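Local coordinates for DNA replication and repair protein RecF (Caldanaerobacter subterraneus subsp. tengcongensis, PDB 5Z69) that binds ATP as an ABC-type ATPase, probably also single-stranded DNA, and serves as a recombination mediator of the RecFOR pathway in DNA repair, at residues 103-107 against 108-112; 170-173 against 174-178; 297-300 against 301-305; 319-322 against 323-327. All blocks are in the same frame, centred on the assembly; numbering follows the deposited sequence.

Interaction 1 (103-107 against 108-112); sequences IKVNG and NKLKS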
# COMPACT_ATOMS: atom_id res chain seq x y z
N ILE A 103 32.93 -6.88 -21.27
CA ILE A 103 32.73 -8.00 -20.35
C ILE A 103 32.94 -9.31 -21.10
O ILE A 103 32.33 -9.53 -22.16
CB ILE A 103 31.34 -7.98 -19.71
CG1 ILE A 103 31.08 -6.63 -19.07
CG2 ILE A 103 31.18 -9.13 -18.68
CD1 ILE A 103 29.66 -6.51 -18.53
N LYS A 104 33.81 -10.16 -20.58
CA LYS A 104 34.06 -11.44 -21.25
C LYS A 104 33.93 -12.63 -20.31
O LYS A 104 34.41 -12.58 -19.19
CB LYS A 104 35.46 -11.44 -21.85
CG LYS A 104 35.70 -10.36 -22.90
CD LYS A 104 37.09 -10.55 -23.50
CE LYS A 104 37.34 -9.64 -24.69
NZ LYS A 104 38.70 -9.94 -25.27
N VAL A 105 33.30 -13.70 -20.80
CA VAL A 105 33.30 -14.98 -20.08
C VAL A 105 34.04 -16.03 -20.91
O VAL A 105 33.68 -16.31 -22.06
CB VAL A 105 31.88 -15.48 -19.77
CG1 VAL A 105 31.94 -16.86 -19.10
CG2 VAL A 105 31.21 -14.51 -18.86
N ASN A 106 35.09 -16.57 -20.33
CA ASN A 106 35.99 -17.47 -21.02
C ASN A 106 36.43 -16.88 -22.36
O ASN A 106 36.51 -17.58 -23.37
CB ASN A 106 35.35 -18.86 -21.20
CG ASN A 106 35.37 -19.68 -19.92
OD1 ASN A 106 36.20 -19.43 -19.04
ND2 ASN A 106 34.45 -20.65 -19.79
N GLY A 107 36.73 -15.59 -22.36
CA GLY A 107 37.27 -14.98 -23.58
C GLY A 107 36.20 -14.58 -24.59
O GLY A 107 36.51 -13.98 -25.61
N ASN A 108 34.93 -14.89 -24.32
CA ASN A 108 33.88 -14.43 -25.23
C ASN A 108 33.22 -13.17 -24.72
O ASN A 108 32.70 -13.13 -23.60
CB ASN A 108 32.81 -15.50 -25.45
CG ASN A 108 33.39 -16.84 -25.84
OD1 ASN A 108 32.98 -17.88 -25.33
ND2 ASN A 108 34.36 -16.82 -26.75
N LYS A 109 33.22 -12.14 -25.55
CA LYS A 109 32.64 -10.86 -25.17
C LYS A 109 31.13 -10.99 -25.04
O LYS A 109 30.47 -11.56 -25.91
CB LYS A 109 33.02 -9.77 -26.18
CG LYS A 109 32.48 -8.39 -25.83
CD LYS A 109 33.03 -7.29 -26.75
CE LYS A 109 32.41 -5.93 -26.43
NZ LYS A 109 32.94 -4.87 -27.35
N LEU A 110 30.60 -10.52 -23.93
CA LEU A 110 29.16 -10.51 -23.74
C LEU A 110 28.56 -9.34 -24.53
O LEU A 110 29.17 -8.28 -24.62
CB LEU A 110 28.80 -10.39 -22.26
CG LEU A 110 29.36 -11.52 -21.40
CD1 LEU A 110 28.76 -11.48 -20.00
CD2 LEU A 110 29.11 -12.87 -22.04
N LYS A 111 27.39 -9.56 -25.11
CA LYS A 111 26.68 -8.52 -25.85
C LYS A 111 26.05 -7.47 -24.93
O LYS A 111 25.93 -6.32 -25.31
CB LYS A 111 25.58 -9.13 -26.72
CG LYS A 111 26.03 -10.32 -27.55
CD LYS A 111 26.65 -9.91 -28.88
CE LYS A 111 27.12 -11.15 -29.64
NZ LYS A 111 27.37 -10.89 -31.09
N SER A 112 25.62 -7.87 -23.74
CA SER A 112 25.10 -6.89 -22.77
C SER A 112 25.61 -7.18 -21.38
O SER A 112 26.12 -8.27 -21.10
CB SER A 112 23.57 -6.85 -22.75
OG SER A 112 23.04 -8.15 -22.63
O HOH W 1 30.91 -6.69 -23.09
O HOH W 2 31.40 -17.42 -22.91
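V105 and N108 face each other as an antiparallel hydrogen-bonded pair across a type I' turn, and with K104 opposite K109 as the next, non-hydrogen-bonded pair they form a tight beta hairpin. Its strand 108-109 is one of the two edge strands of the six-stranded antiparallel sheet within this chain. V105 N donates to N108 O at 2.9 Å, and N108 N returns a bond of 2.9 Å to V105 O, coming from well above the carbonyl plane. Beyond K109, L110 N meets I103 O almost head-on at 2.7 Å, with an N-H...O angle of 173°. G107 takes the second corner of the turn at positive phi, where a CB would be jammed against the carbonyl oxygen of N106. N106 itself sends OD1 outward to K90 N on strand 86-96.

L110 packs obliquely across the face carrying I103 and V105. Its CD1 lies 3.6 Å from I103 CG2, the branch that chi1 of -53° sets anti to the backbone N, and 4.1 Å from V105 CG2. F93 and I116 also touch I103 and help to bury it. On the face that carries K104 and K109, the K104 CG methylene lies 3.8 Å from K109 CA, while both extended chains carry their amines away from the hairpin. Next to the turn one water donates to V105 O at 2.7 Å and to N108 OD1 at 2.9 Å.

Interaction 2 (170-173 against 174-178); sequences NSLL and KKIKE
The final turns of the long alpha helix 153-177 carry this contact, an i to i+4 ladder with an apolar stripe along one side. L172 and I176 meet on that stripe, one turn apart, their side chains slanting across each other with L172 CG 3.8 Å from I176 CD1. I176 turns CG1 back beside its own backbone N (chi1 -62°), which lays that methylene 3.1 Å from L172 O, while CD1 carries on to the leucine branch. The same carbonyl takes I176 N at 2.8 Å, nearly in line with its C=O bond, so its oxygen is closed in by both the amide and the side chain of I176.

The stripe faces other helices: L186 of helix 186-222 touches L172, L173 and I176, and L262 of helix 258-264 covers L173 and I176. An alanine at I176 is likely to open a gap between these three helices, leaving L172 CG without its neighbour one turn on and L186 and L262 with less to pack on.

K177 N bonds L173 O at 2.8 Å, and the K177 amine reaches across to L262 O. By contrast, the K174 N to N170 O bond is longer, 3.3 Å. On the exposed flank the K174 chain bends at chi2 and runs back along the helix, bringing its CD to 3.4 Å from N170 O.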
# COMPACT_ATOMS: atom_id res chain seq x y z
N ASN A 170 6.98 6.88 -22.23
CA ASN A 170 7.21 8.18 -21.60
C ASN A 170 7.68 9.27 -22.57
O ASN A 170 7.30 10.43 -22.44
CB ASN A 170 8.21 8.02 -20.47
CG ASN A 170 7.59 7.39 -19.25
OD1 ASN A 170 6.37 7.44 -19.09
ND2 ASN A 170 8.41 6.79 -18.39
N SER A 171 8.49 8.89 -23.54
CA SER A 171 8.94 9.88 -24.52
C SER A 171 7.77 10.19 -25.46
O SER A 171 7.62 11.32 -25.91
CB SER A 171 10.17 9.39 -25.27
OG SER A 171 9.89 8.26 -26.07
N LEU A 172 6.93 9.18 -25.72
CA LEU A 172 5.72 9.41 -26.50
C LEU A 172 4.83 10.43 -25.80
O LEU A 172 4.22 11.27 -26.45
CB LEU A 172 4.95 8.10 -26.72
CG LEU A 172 3.70 8.23 -27.59
CD1 LEU A 172 4.07 8.73 -28.98
CD2 LEU A 172 2.94 6.92 -27.69
N LEU A 173 4.76 10.35 -24.47
CA LEU A 173 3.94 11.29 -23.69
C LEU A 173 4.42 12.72 -23.95
O LEU A 173 3.61 13.61 -24.22
CB LEU A 173 3.98 10.96 -22.18
CG LEU A 173 3.01 10.03 -21.41
CD1 LEU A 173 1.59 10.38 -21.69
CD2 LEU A 173 3.16 8.58 -21.73
N LYS A 174 5.73 12.94 -23.88
CA LYS A 174 6.35 14.22 -24.23
C LYS A 174 5.92 14.70 -25.60
O LYS A 174 5.53 15.85 -25.78
CB LYS A 174 7.88 14.13 -24.20
CG LYS A 174 8.53 14.61 -22.92
CD LYS A 174 8.90 13.44 -22.02
CE LYS A 174 9.67 13.92 -20.79
NZ LYS A 174 10.14 12.79 -19.95
N LYS A 175 5.99 13.79 -26.58
CA LYS A 175 5.65 14.11 -27.96
C LYS A 175 4.16 14.45 -28.11
O LYS A 175 3.79 15.31 -28.91
CB LYS A 175 6.03 12.94 -28.87
CG LYS A 175 6.09 13.28 -30.34
CD LYS A 175 7.17 14.32 -30.63
CE LYS A 175 8.54 13.84 -30.17
NZ LYS A 175 9.63 14.78 -30.56
N ILE A 176 3.32 13.78 -27.34
CA ILE A 176 1.89 14.09 -27.34
C ILE A 176 1.63 15.45 -26.68
O ILE A 176 0.81 16.22 -27.15
CB ILE A 176 1.08 13.01 -26.62
CG1 ILE A 176 1.25 11.67 -27.35
CG2 ILE A 176 -0.38 13.40 -26.52
CD1 ILE A 176 0.84 10.48 -26.54
N LYS A 177 2.34 15.72 -25.58
CA LYS A 177 2.22 16.99 -24.87
C LYS A 177 2.79 18.15 -25.68
O LYS A 177 2.17 19.22 -25.77
CB LYS A 177 2.93 16.90 -23.52
CG LYS A 177 2.76 18.11 -22.61
CD LYS A 177 1.44 18.04 -21.85
CE LYS A 177 1.50 18.83 -20.55
NZ LYS A 177 2.62 18.40 -19.66
N GLU A 178 3.96 17.94 -26.28
CA GLU A 178 4.65 18.98 -27.04
C GLU A 178 3.89 19.36 -28.31
O GLU A 178 4.21 20.35 -28.97
CB GLU A 178 6.07 18.53 -27.41
CG GLU A 178 7.07 18.60 -26.26
CD GLU A 178 7.70 19.98 -26.11
OE1 GLU A 178 8.76 20.08 -25.45
OE2 GLU A 178 7.14 20.96 -26.66

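Interaction 3 (297-300 against 301-305); sequences AALC and LKLSE
The carbonyl group of C300 is gripped on both faces by S304, one turn further along alpha helix 291-313. S304 N approaches from one face, tilted 32° from the carbonyl plane, and S304 OG from the other, each 2.9 Å from C300 O. The hydroxyl gets there because OG lies anti to the serine's carbonyl carbon (chi1 -70°), folded back along the preceding turn; it also bonds S214 OG on helix 186-222. With an alanine at S304, C300 O would probably keep just the amide as its donor in this stretch, and S214 OG would lose its mate across the helix pair.

A second flat group, the carboxylate of E305, is met at OE1 on its syn side and a little out of plane by K302 NZ, a salt bridge of 2.8 Å. Y143 OH bonds the same oxygen, tying the ion pair to helix 137-151.

Along a further flank L299 CD1 comes to 4.0 Å from L303 CG one turn on, with F218 against L303. The K302 chain bends at chi2 and chi3 to reach the acid, and its CG rests 3.2 Å from A298 O.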
# COMPACT_ATOMS: atom_id res chain seq x y z
N ALA A 297 15.41 -8.12 11.01
CA ALA A 297 14.61 -8.34 9.81
C ALA A 297 15.48 -8.31 8.54
O ALA A 297 15.24 -9.07 7.61
CB ALA A 297 13.51 -7.31 9.71
N ALA A 298 16.46 -7.42 8.52
CA ALA A 298 17.42 -7.34 7.43
C ALA A 298 18.20 -8.64 7.30
O ALA A 298 18.40 -9.14 6.19
CB ALA A 298 18.37 -6.19 7.65
N LEU A 299 18.61 -9.19 8.44
CA LEU A 299 19.38 -10.43 8.50
C LEU A 299 18.58 -11.60 7.93
O LEU A 299 19.08 -12.39 7.13
CB LEU A 299 19.81 -10.72 9.94
CG LEU A 299 20.58 -12.02 10.21
CD1 LEU A 299 21.74 -12.15 9.25
CD2 LEU A 299 21.10 -12.08 11.64
N CYS A 300 17.32 -11.70 8.37
CA CYS A 300 16.41 -12.74 7.91
C CYS A 300 16.13 -12.64 6.41
O CYS A 300 16.05 -13.64 5.71
CB CYS A 300 15.08 -12.66 8.67
SG CYS A 300 15.16 -13.13 10.42
N LEU A 301 15.95 -11.40 5.95
CA LEU A 301 15.78 -11.12 4.53
C LEU A 301 16.96 -11.67 3.71
O LEU A 301 16.76 -12.33 2.69
CB LEU A 301 15.65 -9.61 4.32
CG LEU A 301 15.53 -9.13 2.88
CD1 LEU A 301 14.14 -9.40 2.35
CD2 LEU A 301 15.89 -7.65 2.78
N LYS A 302 18.17 -11.41 4.18
CA LYS A 302 19.38 -11.82 3.45
C LYS A 302 19.64 -13.32 3.59
O LYS A 302 20.06 -13.99 2.64
CB LYS A 302 20.60 -11.02 3.92
CG LYS A 302 20.48 -9.49 3.76
CD LYS A 302 20.43 -9.05 2.29
CE LYS A 302 21.75 -9.42 1.60
NZ LYS A 302 21.85 -8.98 0.16
N LEU A 303 19.38 -13.86 4.78
CA LEU A 303 19.46 -15.30 5.00
C LEU A 303 18.52 -16.02 4.04
O LEU A 303 18.85 -17.07 3.50
CB LEU A 303 19.13 -15.66 6.45
CG LEU A 303 20.23 -15.36 7.48
CD1 LEU A 303 19.76 -15.72 8.88
CD2 LEU A 303 21.51 -16.12 7.13
N SER A 304 17.36 -15.41 3.79
CA SER A 304 16.37 -15.96 2.86
C SER A 304 16.80 -15.85 1.40
O SER A 304 16.53 -16.74 0.59
CB SER A 304 15.03 -15.26 3.05
OG SER A 304 14.46 -15.64 4.29
N GLU A 305 17.46 -14.74 1.08
CA GLU A 305 18.00 -14.54 -0.26
C GLU A 305 18.93 -15.69 -0.56
O GLU A 305 18.82 -16.36 -1.59
CB GLU A 305 18.74 -13.20 -0.34
CG GLU A 305 19.34 -12.91 -1.72
CD GLU A 305 20.27 -11.71 -1.72
OE1 GLU A 305 20.04 -10.78 -0.91
OE2 GLU A 305 21.23 -11.71 -2.54

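Interaction 4 (319-322 against 323-327); sequences LLLD and DVMSE. With AGS (phosphothiophosphoric acid-adenylate ester), chain C.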
# COMPACT_ATOMS: atom_id res chain seq x y z
N LEU A 319 30.15 -16.17 -0.24
CA LEU A 319 29.56 -15.23 0.69
C LEU A 319 30.48 -14.02 0.90
O LEU A 319 31.68 -14.18 1.16
CB LEU A 319 29.24 -15.95 2.03
CG LEU A 319 27.89 -16.68 2.13
CD1 LEU A 319 27.42 -17.30 0.84
CD2 LEU A 319 27.90 -17.72 3.25
N LEU A 320 29.93 -12.82 0.77
CA LEU A 320 30.66 -11.58 1.04
C LEU A 320 30.10 -10.83 2.27
O LEU A 320 28.92 -10.43 2.29
CB LEU A 320 30.62 -10.69 -0.21
CG LEU A 320 31.06 -11.40 -1.51
CD1 LEU A 320 30.87 -10.44 -2.65
CD2 LEU A 320 32.48 -11.86 -1.40
N LEU A 321 30.94 -10.67 3.29
CA LEU A 321 30.49 -10.08 4.55
C LEU A 321 31.23 -8.77 4.79
O LEU A 321 32.40 -8.77 5.19
CB LEU A 321 30.71 -11.04 5.71
CG LEU A 321 29.63 -12.11 5.91
CD1 LEU A 321 29.60 -13.06 4.72
CD2 LEU A 321 29.84 -12.90 7.20
N ASP A 322 30.57 -7.66 4.50
CA ASP A 322 31.24 -6.37 4.57
C ASP A 322 30.92 -5.66 5.86
O ASP A 322 29.82 -5.18 6.02
CB ASP A 322 30.86 -5.49 3.39
CG ASP A 322 31.76 -4.27 3.26
OD1 ASP A 322 32.88 -4.29 3.80
OD2 ASP A 322 31.36 -3.29 2.60
N ASP A 323 31.90 -5.58 6.75
CA ASP A 323 31.78 -4.77 7.96
C ASP A 323 30.54 -5.17 8.75
O ASP A 323 29.77 -4.32 9.18
CB ASP A 323 31.76 -3.28 7.60
CG ASP A 323 31.80 -2.37 8.82
OD1 ASP A 323 32.33 -2.81 9.87
OD2 ASP A 323 31.29 -1.23 8.73
N VAL A 324 30.35 -6.47 8.93
CA VAL A 324 29.17 -6.96 9.62
C VAL A 324 29.60 -7.92 10.73
O VAL A 324 28.78 -8.50 11.44
CB VAL A 324 28.18 -7.64 8.62
CG1 VAL A 324 28.72 -8.96 8.10
CG2 VAL A 324 26.79 -7.79 9.22
N MET A 325 30.91 -8.05 10.92
CA MET A 325 31.44 -8.97 11.92
C MET A 325 32.02 -8.23 13.12
O MET A 325 32.60 -8.85 14.01
CB MET A 325 32.51 -9.87 11.30
CG MET A 325 32.32 -11.36 11.60
SD MET A 325 30.69 -11.96 11.10
CE MET A 325 30.85 -13.69 11.53
N SER A 326 31.87 -6.91 13.16
CA SER A 326 32.22 -6.15 14.34
C SER A 326 31.12 -6.34 15.39
O SER A 326 30.19 -7.10 15.16
CB SER A 326 32.43 -4.67 13.99
OG SER A 326 31.60 -4.29 12.90
N GLU A 327 31.22 -5.64 16.53
CA GLU A 327 30.26 -5.76 17.65
C GLU A 327 30.14 -7.20 18.17
O GLU A 327 31.10 -7.80 18.68
CB GLU A 327 28.85 -5.27 17.26
CG GLU A 327 28.74 -4.35 16.04
CD GLU A 327 27.77 -4.90 14.99
OE1 GLU A 327 28.23 -5.26 13.88
OE2 GLU A 327 26.56 -4.98 15.29
PG AGS C . 34.83 -0.59 4.71
S1G AGS C . 34.87 -2.44 5.34
O2G AGS C . 35.02 0.37 5.94
O3G AGS C . 33.41 -0.35 4.11
PB AGS C . 37.25 0.58 3.84
O1B AGS C . 38.53 -0.20 3.78
O2B AGS C . 37.09 1.29 5.19
O3B AGS C . 35.95 -0.35 3.62
PA AGS C . 37.14 1.53 1.19
O1A AGS C . 37.50 0.08 0.84
O2A AGS C . 35.77 2.03 0.84
O3A AGS C . 37.34 1.75 2.76
O5' AGS C . 38.21 2.49 0.59
C5' AGS C . 37.79 3.65 -0.06
C4' AGS C . 39.01 4.51 -0.10
O4' AGS C . 39.49 4.59 -1.46
C3' AGS C . 38.78 5.95 0.36
O3' AGS C . 39.93 6.46 1.03
C2' AGS C . 38.43 6.66 -0.95
O2' AGS C . 38.79 8.04 -0.93
C1' AGS C . 39.30 5.90 -1.96
N9 AGS C . 38.72 5.82 -3.29
C8 AGS C . 37.40 5.65 -3.62
N7 AGS C . 37.16 5.64 -4.91
C5 AGS C . 38.42 5.81 -5.47
C6 AGS C . 38.86 5.89 -6.81
N6 AGS C . 38.05 5.79 -7.86
N1 AGS C . 40.18 6.08 -7.03
C2 AGS C . 41.00 6.18 -5.97
N3 AGS C . 40.70 6.12 -4.67
C4 AGS C . 39.39 5.93 -4.49
O HOH W 3 32.31 -8.48 8.23
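V324 holds CG1 between its backbone N and carbonyl carbon (chi1 71°), which brings CG1 to 3.7 Å from L321 CB; L321 turns CG back beside its own N (chi1 -83°), where it lies 3.9 Å from V324 CG1. The M325 chain bends at chi2, bringing SD within 4.1 Å of L321 CD2, so L321 is flanked by the side chains of both V324 and M325. D323, at positive phi (55°), bends the chain sharply two residues past the strand end. A water spans the bend, donating to L321 O at 3.1 Å and accepting from V324 N at 2.9 Å.

Both aspartates border the nucleotide analogue. D322 OD1 is 3.1 Å from S1G of the thiophosphate, and the nearest atom of D323, its CB, is 3.9 Å from the same sulfur. T348 OG1 bonds both D322 OD1 and D323 N, a second-shell contact that probably helps to position the carboxylate and the bend together. S44, of the predicted ATP-binding P-loop, touches D322 from helix 43-55.

A hydrophobic strand of a P-loop ATPase ending in paired acids beside the gamma-phosphate position matches the Walker B motif of ABC-type ATPases, with V324 and M325 leading into what is probably the D-loop, begun by S326 and E327.

In the fold
From the N terminus the four contacts follow in series, none nesting or crossing, each closed within a few residues. Interaction 1 turns the chain at the edge of the antiparallel sheet. Interaction 2 lies in the last turns of helix 153-177, in the helical part of the molecule, with its centre about 37 Å from that of interaction 1. The chain then returns through helix 186-222, which packs against both interaction 2 and interaction 3. Helix 291-313, home of interaction 3, is followed by strand 318-321 and interaction 4; the nearest atoms of interactions 3 and 4 are about 7 Å apart. Strand 122-125 touches both, joining this helix to the mixed sheet and its nucleotide site.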